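Side-chain contacts in putative alpha-L-fucosidase (Bacteroides thetaiotaomicron, PDB 3EYP), which is probably an alpha-L-fucosidase of glycosyl hydrolase family 29, a glycosidase that would release fucose from its substrates: residues A[91-96]-A[103-108]; A[80-83]-A[88-91]; A[331-336]-A[343-348]; A[60-65]-A[294-299]; A[28-33]-A[42-47]. All coordinates share one frame; numbering follows the deposited sequence.

In the fold
Four contacts lie in the TIM barrel and one, contact 3, in the C-terminal F5/8 type C domain, about 57 Å from contact 1 between centres. Contact 4, nearest the centre of the chain, is buried and apolar, joining a barrel helix to the end of a strand. Contacts 1 and 2 share Tyr91 and fold up the loop between strand 70-76 and helix 105-116, mixing apolar and ring packing with backbone and water-mediated bonds. Tyr91 bonds to Ala44 of contact 5, in the preceding barrel loop, and Thr46 of contact 5 to Asn95 of contact 1. Contacts 3 and 5 are partly buried and apolar at heart, with a carboxylate and water added in contact 3 and a backbone carbonyl in contact 5.

Contact 1: A[91-96]-A[103-108]; sequences YSVKNA and GDVVRE
Val93 packs against Gly103 and Val105 where the long beta-alpha loop after strand 70-76 of the TIM barrel turns into helix 105-116. The tight side belongs to Val93. Its CG1 lies anti to the carbonyl carbon (chi1 -77°), which puts CG2 between the backbone N and the carbonyl carbon; from there CG2 rests on the main chain and comes within 3.4 Å of Gly103 O. The CG1 branch reaches the helix more loosely, 4.3 Å from Val105 CG2. Gly103 has no side chain, so Val93 meets backbone here. Val105 also packs on Trp98.

The looser side is bridged by a water, which spans the gap between the two backbones, donating to Val93 O and accepting from Gly103 N at 2.8 Å, so the segments have a water link in place of a direct hydrogen bond. The chain next to Val93 is shaped by an ST turn in which Ser92 OG accepts from Lys94 N.

Asp104 is the N-cap of the helix. Its OD2 is hydrogen-bonded to Tyr157 OH. Its other oxygen, OD1, accepts from Arg107 N at 2.9 Å, nearly straight at 170°, with the donor well above the carboxylate plane.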
# COMPACT_ATOMS: atom_id res chain seq x y z
N TYR A 91 -18.19 -2.82 25.55
CA TYR A 91 -16.88 -2.11 25.50
C TYR A 91 -16.79 -1.36 24.16
O TYR A 91 -16.05 -1.70 23.24
CB TYR A 91 -15.70 -3.08 25.76
CG TYR A 91 -14.49 -2.37 26.28
CD1 TYR A 91 -14.56 -1.58 27.42
CD2 TYR A 91 -13.27 -2.44 25.61
CE1 TYR A 91 -13.46 -0.91 27.87
CE2 TYR A 91 -12.16 -1.77 26.05
CZ TYR A 91 -12.25 -0.99 27.16
OH TYR A 91 -11.13 -0.32 27.59
N SER A 92 -17.61 -0.33 24.08
CA SER A 92 -17.82 0.45 22.86
C SER A 92 -18.32 1.85 23.09
O SER A 92 -18.61 2.28 24.21
CB SER A 92 -18.83 -0.25 21.92
OG SER A 92 -20.14 0.01 22.35
N VAL A 93 -18.54 2.49 21.94
CA VAL A 93 -19.12 3.82 21.88
C VAL A 93 -20.49 3.90 22.57
O VAL A 93 -20.87 4.92 23.08
CB VAL A 93 -19.23 4.42 20.44
CG1 VAL A 93 -17.84 4.91 20.04
CG2 VAL A 93 -19.85 3.41 19.38
N LYS A 94 -21.16 2.76 22.63
CA LYS A 94 -22.49 2.62 23.30
C LYS A 94 -22.44 3.16 24.72
O LYS A 94 -23.44 3.63 25.27
CB LYS A 94 -22.95 1.13 23.38
CG LYS A 94 -24.34 0.95 22.82
CD LYS A 94 -25.08 -0.37 23.19
CE LYS A 94 -24.27 -1.53 23.77
NZ LYS A 94 -24.69 -2.93 23.25
N ASN A 95 -21.23 3.11 25.29
CA ASN A 95 -20.98 3.44 26.70
C ASN A 95 -19.96 4.54 26.95
O ASN A 95 -19.46 4.72 28.03
CB ASN A 95 -20.68 2.19 27.49
CG ASN A 95 -21.93 1.33 27.69
OD1 ASN A 95 -22.96 1.80 28.19
ND2 ASN A 95 -21.85 0.08 27.26
N ALA A 96 -19.74 5.28 25.89
CA ALA A 96 -18.93 6.48 25.84
C ALA A 96 -19.70 7.70 26.34
O ALA A 96 -20.94 7.72 26.37
CB ALA A 96 -18.39 6.74 24.41
N GLY A 103 -23.60 7.47 19.59
CA GLY A 103 -22.80 7.70 18.38
C GLY A 103 -22.35 6.40 17.72
O GLY A 103 -22.47 5.28 18.27
N ASP A 104 -21.79 6.58 16.54
CA ASP A 104 -21.22 5.48 15.74
C ASP A 104 -20.18 6.05 14.80
O ASP A 104 -20.47 6.68 13.81
CB ASP A 104 -22.35 4.76 15.01
CG ASP A 104 -21.89 3.53 14.21
OD1 ASP A 104 -20.67 3.36 13.94
OD2 ASP A 104 -22.78 2.76 13.79
N VAL A 105 -18.94 5.89 15.20
CA VAL A 105 -17.83 6.45 14.44
C VAL A 105 -17.65 5.69 13.10
O VAL A 105 -17.42 6.32 12.07
CB VAL A 105 -16.51 6.48 15.24
CG1 VAL A 105 -15.47 7.15 14.42
CG2 VAL A 105 -16.71 7.25 16.58
N VAL A 106 -17.87 4.40 13.13
CA VAL A 106 -17.79 3.59 11.89
C VAL A 106 -18.82 4.12 10.86
O VAL A 106 -18.49 4.38 9.72
CB VAL A 106 -17.89 2.07 12.09
CG1 VAL A 106 -17.72 1.36 10.77
CG2 VAL A 106 -16.72 1.53 13.03
N ARG A 107 -20.03 4.37 11.32
CA ARG A 107 -21.09 4.99 10.51
C ARG A 107 -20.62 6.29 9.87
O ARG A 107 -20.66 6.45 8.68
CB ARG A 107 -22.33 5.28 11.35
CG ARG A 107 -23.63 5.64 10.57
CD ARG A 107 -23.96 4.69 9.41
NE ARG A 107 -24.44 3.41 9.92
CZ ARG A 107 -24.47 2.27 9.24
NH1 ARG A 107 -24.08 2.24 7.99
NH2 ARG A 107 -24.91 1.17 9.81
N GLU A 108 -20.23 7.25 10.69
CA GLU A 108 -19.70 8.55 10.22
C GLU A 108 -18.60 8.40 9.16
O GLU A 108 -18.56 9.08 8.13
CB GLU A 108 -19.20 9.38 11.42
CG GLU A 108 -20.36 9.62 12.43
CD GLU A 108 -20.24 10.83 13.32
OE1 GLU A 108 -19.49 11.78 13.01
OE2 GLU A 108 -20.98 10.84 14.34
O HOH W 1 -21.56 7.31 21.46

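Contact 2: A[80-83]-A[88-91]; sequences GFCL and YTDY
Phe81 turns the edge of its ring toward the face of Tyr91, a T-shaped pair with centroids 5.8 Å apart and planes at 89°. Tyr91 brings its ring alongside Gly80 and Phe81 because CG lies anti to the main-chain N (chi1 -156°). There CE2 lies 3.9 Å from Phe81 CB, and the ring edge at CD2 approaches Gly80 O near the ring plane. The rotation of the tyrosine is further fixed from outside, by a hydrogen bond from its hydroxyl to Ala44 O and a stack with His130.

The backbones are also joined directly. Cys82 N donates to Tyr91 O at 2.9 Å, in the carbonyl plane. Alongside, Thr89 directs CG2 at Cys82 SG, 4.0 Å away, while its OG1 accepts from Tyr91 N at 2.9 Å in an ST turn. An alanine in place of this threonine removes OG1 and CG2, and would probably leave Tyr91 N without its acceptor in the turn and open a gap beside Cys82 SG. Such a folded excursion after strand 70-76 is a beta-alpha loop at the C-terminal end of a TIM barrel, the end where the active site of this fold lies.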
# COMPACT_ATOMS: atom_id res chain seq x y z
N GLY A 80 -9.55 -3.52 22.47
CA GLY A 80 -10.86 -4.14 22.31
C GLY A 80 -12.03 -3.16 22.30
O GLY A 80 -13.18 -3.58 22.24
N PHE A 81 -11.75 -1.88 22.37
CA PHE A 81 -12.82 -0.83 22.34
C PHE A 81 -13.35 -0.70 20.94
O PHE A 81 -12.61 -0.41 20.04
CB PHE A 81 -12.34 0.51 22.87
CG PHE A 81 -13.39 1.60 22.88
CD1 PHE A 81 -14.33 1.70 23.93
CD2 PHE A 81 -13.40 2.58 21.89
CE1 PHE A 81 -15.25 2.71 23.95
CE2 PHE A 81 -14.35 3.61 21.90
CZ PHE A 81 -15.25 3.71 22.94
N CYS A 82 -14.66 -0.90 20.77
CA CYS A 82 -15.34 -0.84 19.47
C CYS A 82 -15.95 0.54 19.15
O CYS A 82 -16.60 1.17 19.98
CB CYS A 82 -16.41 -1.96 19.37
SG CYS A 82 -15.75 -3.63 19.50
N LEU A 83 -15.62 1.01 17.95
CA LEU A 83 -15.97 2.34 17.48
C LEU A 83 -17.42 2.43 16.94
O LEU A 83 -17.85 3.49 16.53
CB LEU A 83 -14.96 2.88 16.43
CG LEU A 83 -13.58 3.32 16.96
CD1 LEU A 83 -12.84 4.13 15.87
CD2 LEU A 83 -13.78 4.19 18.20
N TYR A 88 -22.78 -6.97 20.44
CA TYR A 88 -22.10 -8.12 21.01
C TYR A 88 -21.11 -7.85 22.14
O TYR A 88 -20.48 -8.76 22.65
CB TYR A 88 -21.43 -8.96 19.90
CG TYR A 88 -22.49 -9.53 18.96
CD1 TYR A 88 -23.21 -10.65 19.30
CD2 TYR A 88 -22.81 -8.88 17.79
CE1 TYR A 88 -24.23 -11.12 18.46
CE2 TYR A 88 -23.81 -9.32 16.96
CZ TYR A 88 -24.52 -10.45 17.30
OH TYR A 88 -25.50 -10.90 16.44
N THR A 89 -21.07 -6.60 22.52
CA THR A 89 -20.24 -6.07 23.64
C THR A 89 -20.80 -4.76 24.15
O THR A 89 -21.58 -4.07 23.46
CB THR A 89 -18.74 -5.80 23.20
OG1 THR A 89 -17.90 -5.48 24.33
CG2 THR A 89 -18.64 -4.69 22.13
N ASP A 90 -20.36 -4.42 25.35
CA ASP A 90 -20.57 -3.09 25.92
C ASP A 90 -19.31 -2.21 25.88
O ASP A 90 -19.38 -1.02 26.22
CB ASP A 90 -21.09 -3.19 27.35
CG ASP A 90 -22.58 -3.48 27.41
OD1 ASP A 90 -23.36 -2.64 26.92
OD2 ASP A 90 -22.95 -4.56 27.91
N TYR A 91 -18.19 -2.82 25.55
CA TYR A 91 -16.88 -2.11 25.50
C TYR A 91 -16.79 -1.36 24.16
O TYR A 91 -16.05 -1.70 23.24
CB TYR A 91 -15.70 -3.08 25.76
CG TYR A 91 -14.49 -2.37 26.28
CD1 TYR A 91 -14.56 -1.58 27.42
CD2 TYR A 91 -13.27 -2.44 25.61
CE1 TYR A 91 -13.46 -0.91 27.87
CE2 TYR A 91 -12.16 -1.77 26.05
CZ TYR A 91 -12.25 -0.99 27.16
OH TYR A 91 -11.13 -0.32 27.59

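Contact 3: A[331-336]-A[343-348]; sequences AKVKAT and YSPEKM
Pro345 and Glu346 carry the contact of 343-348 with strand 332-335, the proline by its ring and the glutamate by its carboxylate. Just before them, Ser344 starts the turn: its carbonyl O accepts from Lys347 N, and its hydroxyl OG is met by Lys347 NZ at 3.2 Å.

Pro345 then lays the CB-CG side of its ring over two residues of the strand. Its CB is 3.5 Å from Val333 CG1, and its CG is 3.7 Å from Ala335 CB. The valine branch gets there because CG1 is anti to the backbone N (chi1 -172°), and valine and proline pass alongside one another, pointing opposite ways. The proline also touches Val338 and Phe357. This is the edge of the beta-sandwich of the F5/8 type C domain: strand 332-335 is an outermost strand of one antiparallel sheet, and the 3-10 turn leads on toward strand 357-358 of the other.

Glu346 bends at chi2 (89°), which folds its carboxylate back toward the strand. OE2 comes to 3.8 Å from Val333 CB. A water bridges the remaining gap, donating to Glu346 OE2 and accepting from Val333 N at 2.9 Å. Lys347 NZ, besides Ser344 OG, is bound to Ala341 O. Met348 closes the segment; its N donates to Pro345 O, and its side chain touches Ile368 of the first sheet and Phe357, Ile448 and Phe451 of the second.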
# COMPACT_ATOMS: atom_id res chain seq x y z
N ALA A 331 10.80 11.40 -28.32
CA ALA A 331 12.02 10.67 -28.74
C ALA A 331 11.81 9.86 -30.01
O ALA A 331 10.69 9.48 -30.37
CB ALA A 331 12.58 9.76 -27.61
N LYS A 332 12.91 9.65 -30.70
CA LYS A 332 12.95 8.65 -31.78
C LYS A 332 13.40 7.39 -31.10
O LYS A 332 14.36 7.41 -30.36
CB LYS A 332 13.95 9.01 -32.89
N VAL A 333 12.68 6.31 -31.35
CA VAL A 333 12.92 5.06 -30.60
C VAL A 333 13.35 3.91 -31.52
O VAL A 333 12.71 3.64 -32.50
CB VAL A 333 11.65 4.65 -29.74
CG1 VAL A 333 11.95 3.47 -28.81
CG2 VAL A 333 11.16 5.81 -28.87
N LYS A 334 14.46 3.28 -31.19
CA LYS A 334 14.89 2.03 -31.84
C LYS A 334 15.06 0.92 -30.78
O LYS A 334 15.74 1.09 -29.78
CB LYS A 334 16.22 2.22 -32.61
N ALA A 335 14.48 -0.24 -31.06
CA ALA A 335 14.61 -1.37 -30.17
C ALA A 335 15.00 -2.66 -30.89
O ALA A 335 14.66 -2.87 -32.03
CB ALA A 335 13.29 -1.59 -29.41
N THR A 336 15.68 -3.52 -30.17
CA THR A 336 15.76 -4.94 -30.50
C THR A 336 14.55 -5.64 -29.89
O THR A 336 13.90 -5.17 -28.96
CB THR A 336 17.08 -5.59 -29.98
OG1 THR A 336 17.12 -5.55 -28.55
CG2 THR A 336 18.33 -4.86 -30.52
N TYR A 343 2.79 -3.57 -30.44
CA TYR A 343 3.66 -3.70 -29.25
C TYR A 343 4.95 -2.94 -29.37
O TYR A 343 5.94 -3.26 -28.72
CB TYR A 343 4.01 -5.16 -29.02
CG TYR A 343 2.82 -6.10 -28.87
CD1 TYR A 343 2.09 -6.16 -27.68
CD2 TYR A 343 2.45 -6.98 -29.91
CE1 TYR A 343 1.02 -7.03 -27.53
CE2 TYR A 343 1.40 -7.89 -29.75
CZ TYR A 343 0.66 -7.89 -28.57
OH TYR A 343 -0.40 -8.74 -28.41
N SER A 344 4.97 -1.92 -30.21
CA SER A 344 6.21 -1.17 -30.46
C SER A 344 6.71 -0.50 -29.20
O SER A 344 5.91 -0.19 -28.31
CB SER A 344 6.01 -0.05 -31.50
OG SER A 344 4.97 0.83 -31.10
N PRO A 345 8.01 -0.18 -29.15
CA PRO A 345 8.57 0.46 -27.96
C PRO A 345 8.03 1.83 -27.72
O PRO A 345 8.12 2.36 -26.61
CB PRO A 345 10.08 0.54 -28.25
CG PRO A 345 10.21 0.47 -29.71
CD PRO A 345 8.99 -0.29 -30.24
N GLU A 346 7.45 2.40 -28.76
CA GLU A 346 6.82 3.71 -28.62
C GLU A 346 5.64 3.68 -27.63
O GLU A 346 5.25 4.69 -27.06
CB GLU A 346 6.34 4.28 -29.96
CG GLU A 346 7.48 4.80 -30.80
CD GLU A 346 8.08 3.73 -31.68
OE1 GLU A 346 7.58 2.57 -31.59
OE2 GLU A 346 9.05 4.04 -32.44
N LYS A 347 5.09 2.50 -27.44
CA LYS A 347 3.98 2.35 -26.49
C LYS A 347 4.34 2.77 -25.05
O LYS A 347 3.49 3.25 -24.33
CB LYS A 347 3.44 0.94 -26.50
CG LYS A 347 3.05 0.56 -27.85
CD LYS A 347 1.95 1.44 -28.38
CE LYS A 347 1.22 0.75 -29.51
NZ LYS A 347 1.84 1.10 -30.80
N MET A 348 5.61 2.62 -24.69
CA MET A 348 6.09 2.89 -23.31
C MET A 348 5.96 4.37 -22.97
O MET A 348 6.11 4.83 -21.80
CB MET A 348 7.56 2.45 -23.14
CG MET A 348 7.79 0.88 -23.09
SD MET A 348 9.49 0.32 -22.73
CE MET A 348 10.27 0.12 -24.37
O HOH W 2 10.23 6.52 -32.84

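Contact 4: A[60-65]-A[294-299]; sequences MQTLKA and LNFPPD
Thr62 and Leu63 of helix 56-65 close on the ring of Phe296, just past the end of strand 291-295. This is helix-on-sheet packing of the TIM barrel, between the helix that follows strand 22-26 and the strand lying next to that one in the sheet.

The apolar contacts form the whole of the direct meeting. Thr62 approaches with its methyl: CG2, anti to the backbone N, stands 3.9 Å from Phe296 CE1 and a little further from CD1. Leu63 reaches the same ring with its CD2 methyl, 4.2 Å from Phe296 CE2. The two methyls approach from the same side of the ring plane, one near CE1 and the other near CE2. Phe296, with CG anti to its carbonyl carbon (chi1 -57°), comes at Thr62 from the opposite direction. Phe296 also touches Phe26 of strand 22-26 and Asp308 and Ala312 of helix 306-323, so it lies between two helices and the sheet.

Hydrogen bonds run around this apolar patch and not across it. In the helix Lys64 N donates to Met60 O at 2.9 Å. On the strand side, Phe296 pairs through its backbone with Phe25, while Asn295 holds His27 ND1 with OD1 and Trp262 O with ND2. The threonine is split between the two chemistries: one branch meets the ring, while its hydroxyl, OG1, is hydrogen-bonded to Ser309 OG of helix 306-323.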
# COMPACT_ATOMS: atom_id res chain seq x y z
N MET A 60 -11.70 13.17 5.13
CA MET A 60 -11.79 12.86 3.69
C MET A 60 -11.18 14.00 2.88
O MET A 60 -10.61 13.80 1.83
CB MET A 60 -13.20 12.60 3.18
CG MET A 60 -13.93 11.31 3.63
SD MET A 60 -12.98 9.79 3.81
CE MET A 60 -13.18 9.44 5.53
N GLN A 61 -11.29 15.20 3.37
CA GLN A 61 -10.71 16.38 2.64
C GLN A 61 -9.19 16.30 2.64
O GLN A 61 -8.51 16.59 1.65
CB GLN A 61 -11.20 17.68 3.26
CG GLN A 61 -12.67 17.94 3.03
CD GLN A 61 -13.34 18.77 4.12
OE1 GLN A 61 -12.69 19.55 4.82
NE2 GLN A 61 -14.67 18.60 4.27
N THR A 62 -8.67 15.80 3.74
CA THR A 62 -7.23 15.51 3.83
C THR A 62 -6.78 14.55 2.70
O THR A 62 -5.80 14.78 2.00
CB THR A 62 -6.83 15.01 5.23
OG1 THR A 62 -6.95 16.11 6.17
CG2 THR A 62 -5.35 14.50 5.29
N LEU A 63 -7.54 13.49 2.55
CA LEU A 63 -7.25 12.46 1.57
C LEU A 63 -7.43 12.96 0.18
O LEU A 63 -6.68 12.58 -0.71
CB LEU A 63 -8.10 11.22 1.76
CG LEU A 63 -7.96 10.54 3.12
CD1 LEU A 63 -8.62 9.19 3.11
CD2 LEU A 63 -6.46 10.46 3.65
N LYS A 64 -8.46 13.77 -0.05
CA LYS A 64 -8.66 14.32 -1.40
C LYS A 64 -7.43 15.12 -1.80
O LYS A 64 -6.86 14.92 -2.87
CB LYS A 64 -9.91 15.20 -1.48
CG LYS A 64 -11.12 14.42 -1.40
CD LYS A 64 -11.42 13.70 -2.70
CE LYS A 64 -12.77 13.00 -2.64
NZ LYS A 64 -13.03 12.31 -3.93
N ALA A 65 -7.02 16.03 -0.93
CA ALA A 65 -5.90 16.91 -1.23
C ALA A 65 -4.63 16.12 -1.39
O ALA A 65 -3.62 16.61 -1.95
CB ALA A 65 -5.68 17.97 -0.17
N LEU A 294 -0.48 4.76 4.78
CA LEU A 294 0.00 5.84 5.61
C LEU A 294 -1.02 6.25 6.62
O LEU A 294 -2.13 6.64 6.28
CB LEU A 294 0.34 7.08 4.76
CG LEU A 294 1.00 8.29 5.37
CD1 LEU A 294 2.38 7.97 6.01
CD2 LEU A 294 1.16 9.42 4.26
N ASN A 295 -0.57 6.21 7.87
CA ASN A 295 -1.40 6.54 9.06
C ASN A 295 -1.41 8.00 9.46
O ASN A 295 -0.36 8.62 9.69
CB ASN A 295 -1.00 5.66 10.25
CG ASN A 295 -1.78 6.01 11.50
OD1 ASN A 295 -2.95 5.65 11.63
ND2 ASN A 295 -1.11 6.67 12.43
N PHE A 296 -2.64 8.54 9.50
CA PHE A 296 -2.97 9.86 10.07
C PHE A 296 -3.83 9.62 11.32
O PHE A 296 -4.99 9.18 11.19
CB PHE A 296 -3.86 10.67 9.10
CG PHE A 296 -3.26 10.90 7.73
CD1 PHE A 296 -2.69 12.10 7.41
CD2 PHE A 296 -3.27 9.89 6.78
CE1 PHE A 296 -2.16 12.36 6.16
CE2 PHE A 296 -2.71 10.11 5.53
CZ PHE A 296 -2.15 11.36 5.21
N PRO A 297 -3.28 9.87 12.55
CA PRO A 297 -4.10 9.66 13.76
C PRO A 297 -4.92 10.90 14.18
O PRO A 297 -4.36 11.97 14.41
CB PRO A 297 -3.02 9.31 14.83
CG PRO A 297 -1.86 10.13 14.43
CD PRO A 297 -1.86 10.01 12.89
N PRO A 298 -6.26 10.79 14.16
CA PRO A 298 -7.09 11.91 14.62
C PRO A 298 -6.83 12.22 16.10
O PRO A 298 -6.51 11.35 16.91
CB PRO A 298 -8.50 11.41 14.41
CG PRO A 298 -8.35 10.24 13.39
CD PRO A 298 -7.08 9.65 13.76
N ASP A 299 -7.02 13.48 16.42
CA ASP A 299 -6.85 13.96 17.76
C ASP A 299 -8.09 13.81 18.64
O ASP A 299 -9.06 13.19 18.30
CB ASP A 299 -6.30 15.40 17.75
CG ASP A 299 -7.34 16.42 17.47
OD1 ASP A 299 -8.43 16.00 16.99
OD2 ASP A 299 -7.08 17.62 17.80

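Contact 5: A[28-33]-A[42-47]; sequences FGINTF and GKASTA
Ile30 reaches across to Ala44, Ser45 and Thr46 with the end of its side chain, bridging two arms of the long loop between strand 22-26 and helix 56-65 of the TIM barrel. In the first shell CD1 does most of the touching. It lies 3.8 Å from Ala44 CB, apolar against apolar, and 3.5 Å from Ser45 O, with Thr46 CA just beyond. CG1 adds a second approach to the Ala44 methyl at 4.0 Å. The chain is stretched out to get there: CG1 is anti to the backbone N (chi1 -166°) and CD1 continues in the extended direction (chi2 161°). Away from 42-47, Ile30 also packs on Asp79 and Phe81, so that the neighbouring barrel loop shares in holding it.

Next come the bonds that fix each backbone. In 28-33 there is a turn with helical backbone angles, closed by Phe33 N, which donates to Ile30 O at 2.9 Å, and by Thr32 N, which donates to Gly29 O. At its start Gly29 N donates to Thr32 OG1 at 3.3 Å with an angle of 164°. Across the way, Ala44 O is hydrogen-bonded to Tyr91 OH. Thr46 meets Ile30 with its CA, its CB directed away, and its OG1 is hydrogen-bonded to Asn95 O of the following loop. Ala47 N makes a weak bond to Ser45 OG.

Outermost, the ring of Phe33 has Gly29 O at its edge, in plane.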
# COMPACT_ATOMS: atom_id res chain seq x y z
N PHE A 28 -7.50 5.50 15.63
CA PHE A 28 -8.35 6.31 16.51
C PHE A 28 -9.17 5.38 17.40
O PHE A 28 -9.70 4.33 16.97
CB PHE A 28 -9.24 7.19 15.65
CG PHE A 28 -10.19 8.11 16.41
CD1 PHE A 28 -9.68 9.19 17.18
CD2 PHE A 28 -11.56 8.01 16.19
CE1 PHE A 28 -10.54 10.07 17.78
CE2 PHE A 28 -12.46 8.90 16.82
CZ PHE A 28 -11.97 9.92 17.61
N GLY A 29 -9.26 5.79 18.63
CA GLY A 29 -10.06 5.05 19.59
C GLY A 29 -9.87 5.52 21.01
O GLY A 29 -9.53 6.66 21.28
N ILE A 30 -10.06 4.58 21.92
CA ILE A 30 -10.01 4.91 23.34
C ILE A 30 -8.57 5.30 23.74
O ILE A 30 -8.35 6.16 24.59
CB ILE A 30 -10.62 3.75 24.23
CG1 ILE A 30 -10.86 4.25 25.65
CG2 ILE A 30 -9.75 2.48 24.19
CD1 ILE A 30 -11.86 3.33 26.36
N ASN A 31 -7.59 4.69 23.10
CA ASN A 31 -6.18 5.04 23.41
C ASN A 31 -5.88 6.55 23.30
O ASN A 31 -5.06 7.12 24.02
CB ASN A 31 -5.16 4.34 22.49
CG ASN A 31 -5.05 2.85 22.68
OD1 ASN A 31 -5.59 2.25 23.58
ND2 ASN A 31 -4.26 2.22 21.79
N THR A 32 -6.57 7.17 22.37
CA THR A 32 -6.39 8.55 22.01
C THR A 32 -6.74 9.46 23.20
O THR A 32 -6.27 10.56 23.29
CB THR A 32 -7.35 8.98 20.85
OG1 THR A 32 -7.21 8.09 19.73
CG2 THR A 32 -7.09 10.43 20.39
N PHE A 33 -7.57 8.93 24.06
CA PHE A 33 -8.13 9.72 25.21
C PHE A 33 -7.40 9.41 26.48
O PHE A 33 -7.67 10.01 27.56
CB PHE A 33 -9.62 9.53 25.32
CG PHE A 33 -10.33 10.14 24.19
CD1 PHE A 33 -10.66 11.46 24.21
CD2 PHE A 33 -10.46 9.44 22.99
CE1 PHE A 33 -11.24 12.06 23.09
CE2 PHE A 33 -11.02 10.03 21.89
CZ PHE A 33 -11.38 11.32 21.93
N GLY A 42 -7.22 -2.64 27.62
CA GLY A 42 -8.60 -3.12 27.72
C GLY A 42 -9.28 -2.71 29.03
O GLY A 42 -10.44 -3.09 29.31
N LYS A 43 -8.54 -1.97 29.86
CA LYS A 43 -9.04 -1.55 31.16
C LYS A 43 -9.49 -0.13 31.26
O LYS A 43 -10.02 0.33 32.28
CB LYS A 43 -7.98 -1.81 32.26
CG LYS A 43 -7.73 -3.31 32.54
CD LYS A 43 -6.51 -3.52 33.42
CE LYS A 43 -6.24 -4.97 33.69
NZ LYS A 43 -5.15 -5.16 34.71
N ALA A 44 -9.27 0.63 30.22
CA ALA A 44 -9.73 2.00 30.23
C ALA A 44 -11.25 2.01 30.29
O ALA A 44 -11.92 1.22 29.61
CB ALA A 44 -9.24 2.79 29.00
N SER A 45 -11.76 2.98 31.05
CA SER A 45 -13.22 3.24 31.11
C SER A 45 -13.74 3.77 29.78
O SER A 45 -13.26 4.76 29.23
CB SER A 45 -13.58 4.22 32.27
OG SER A 45 -15.00 4.50 32.31
N THR A 46 -14.79 3.13 29.30
CA THR A 46 -15.41 3.62 28.07
C THR A 46 -15.82 5.06 28.13
O THR A 46 -15.87 5.74 27.07
CB THR A 46 -16.66 2.83 27.66
OG1 THR A 46 -17.62 2.89 28.72
CG2 THR A 46 -16.30 1.37 27.36
N ALA A 47 -16.14 5.52 29.35
CA ALA A 47 -16.58 6.91 29.56
C ALA A 47 -15.62 7.95 28.96
O ALA A 47 -16.03 9.04 28.54
CB ALA A 47 -16.72 7.23 31.08